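Local coordinates for 3-oxoacyl-(Acyl-carrier protein) synthase (PDB 4EFI) that probably acts as a 3-oxoacyl-[acyl-carrier-protein] synthase, a thiolase-fold condensing enzyme of the ketoacyl synthase III family, at residues 263-268 / 321-326. Sequence-based numbering, arbitrary orientation. Where two conformers were deposited one is given.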
# COMPACT_ATOMS: atom_id res chain seq x y z
N SER A 263 -22.56 4.78 -7.39
CA SER A 263 -22.09 4.30 -8.69
C SER A 263 -20.64 3.77 -8.66
O SER A 263 -20.11 3.34 -9.68
CB SER A 263 -22.22 5.38 -9.75
OG SER A 263 -21.23 6.38 -9.59
N TYR A 264 -19.98 3.83 -7.50
CA TYR A 264 -18.67 3.20 -7.35
C TYR A 264 -18.83 1.70 -7.16
O TYR A 264 -19.76 1.24 -6.50
CB TYR A 264 -17.94 3.77 -6.14
CG TYR A 264 -17.28 5.11 -6.43
CD1 TYR A 264 -18.03 6.27 -6.56
CD2 TYR A 264 -15.90 5.21 -6.56
CE1 TYR A 264 -17.44 7.47 -6.83
CE2 TYR A 264 -15.30 6.43 -6.84
CZ TYR A 264 -16.07 7.54 -6.96
OH TYR A 264 -15.45 8.73 -7.25
N ASP A 265 -17.91 0.94 -7.73
CA ASP A 265 -17.91 -0.49 -7.58
C ASP A 265 -17.22 -0.92 -6.30
O ASP A 265 -17.54 -1.95 -5.70
CB ASP A 265 -17.29 -1.15 -8.81
CG ASP A 265 -18.14 -0.96 -10.02
OD1 ASP A 265 -19.27 -1.52 -10.03
OD2 ASP A 265 -17.78 -0.19 -10.94
N ALA A 266 -16.24 -0.14 -5.86
CA ALA A 266 -15.53 -0.43 -4.62
C ALA A 266 -14.81 0.80 -4.11
O ALA A 266 -14.34 1.64 -4.89
CB ALA A 266 -14.54 -1.57 -4.80
N PHE A 267 -14.70 0.86 -2.79
CA PHE A 267 -13.88 1.83 -2.06
C PHE A 267 -12.78 1.03 -1.38
O PHE A 267 -13.05 0.26 -0.46
CB PHE A 267 -14.73 2.56 -1.02
CG PHE A 267 -15.92 3.28 -1.62
CD1 PHE A 267 -15.79 4.51 -2.25
CD2 PHE A 267 -17.18 2.71 -1.57
CE1 PHE A 267 -16.90 5.15 -2.80
CE2 PHE A 267 -18.26 3.34 -2.12
CZ PHE A 267 -18.13 4.55 -2.74
N LEU A 268 -11.55 1.21 -1.85
CA LEU A 268 -10.40 0.41 -1.43
C LEU A 268 -9.58 1.19 -0.44
O LEU A 268 -8.93 2.17 -0.82
CB LEU A 268 -9.57 0.09 -2.66
CG LEU A 268 -10.33 -0.62 -3.78
CD1 LEU A 268 -9.55 -0.58 -5.06
CD2 LEU A 268 -10.61 -2.06 -3.36
N GLU A 321 -15.53 -6.12 -16.51
CA GLU A 321 -16.03 -4.77 -16.64
C GLU A 321 -15.03 -3.73 -16.20
O GLU A 321 -14.10 -3.99 -15.45
CB GLU A 321 -17.33 -4.61 -15.85
CG GLU A 321 -18.41 -5.63 -16.19
CD GLU A 321 -19.13 -5.33 -17.49
OE1 GLU A 321 -18.94 -4.23 -18.05
OE2 GLU A 321 -19.90 -6.21 -17.96
N THR A 322 -15.26 -2.52 -16.70
CA THR A 322 -14.65 -1.32 -16.16
C THR A 322 -15.28 -1.07 -14.79
O THR A 322 -16.51 -1.05 -14.65
CB THR A 322 -14.92 -0.13 -17.08
OG1 THR A 322 -14.42 -0.40 -18.40
CG2 THR A 322 -14.30 1.12 -16.55
N LEU A 323 -14.43 -0.92 -13.78
CA LEU A 323 -14.86 -0.62 -12.42
C LEU A 323 -14.55 0.82 -12.09
O LEU A 323 -13.48 1.32 -12.44
CB LEU A 323 -14.15 -1.52 -11.41
CG LEU A 323 -14.35 -3.03 -11.59
CD1 LEU A 323 -13.72 -3.76 -10.41
CD2 LEU A 323 -15.84 -3.41 -11.72
N GLN A 324 -15.49 1.48 -11.44
CA GLN A 324 -15.28 2.80 -10.87
C GLN A 324 -14.76 2.60 -9.46
O GLN A 324 -15.45 2.06 -8.60
CB GLN A 324 -16.59 3.58 -10.84
CG GLN A 324 -16.46 4.99 -10.22
CD GLN A 324 -15.59 5.91 -11.04
OE1 GLN A 324 -15.40 5.69 -12.23
NE2 GLN A 324 -15.04 6.94 -10.41
N LEU A 325 -13.53 3.00 -9.23
CA LEU A 325 -12.89 2.77 -7.95
C LEU A 325 -12.44 4.04 -7.24
O LEU A 325 -11.95 4.99 -7.87
CB LEU A 325 -11.64 1.91 -8.16
CG LEU A 325 -11.90 0.54 -8.82
CD1 LEU A 325 -10.60 -0.18 -9.08
CD2 LEU A 325 -12.80 -0.29 -7.96
N GLY A 326 -12.56 4.01 -5.91
CA GLY A 326 -11.93 5.00 -5.05
C GLY A 326 -10.91 4.29 -4.19
O GLY A 326 -11.15 3.16 -3.76
O HOH W 1 -18.88 -1.84 -13.58
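Residues A266 and F267 pair in parallel with L325 and G326, the short strand axes approaching to 5.0 Å at an angle of 34°. G326 N donates to A266 O, and two residues on, L268 N donates to G326 O at 2.8 Å in a nearly straight bond, which engages G326 through both its N and its O. Before A266 enters the strand, D265 N already reaches Q324 O at 2.8 Å. Here the D265 side chain stands in for a backbone carbonyl: OD2, through its anti lone pair, accepts Q324 N at 2.9 Å, so Q324 is gripped at both its backbone N and O by one residue. The other oxygen, OD1, forms a salt bridge with R317, and a water bridges T322 O to OD2, the latter by a long bond, while L323 CD2 packs on the carboxylate carbon. On the face shared with F267, Q324 lies over the Y264 ring. In one of its two modelled conformers, CG, set anti to the backbone N (chi1 179°), sits 3.8 Å from the ring centroid in a CH-pi contact. The backbone of L325 and G326 runs along the ring edge. A266 CB and L325 CD2 touch at 3.8 Å on the opposite face. The contact thus joins outermost strand 266-269 to strand 323-331 in a mixed five-stranded sheet. D265, probably kept ionised by R317, extends the pairing one residue ahead of the strand, while A266 N stays buried without a partner.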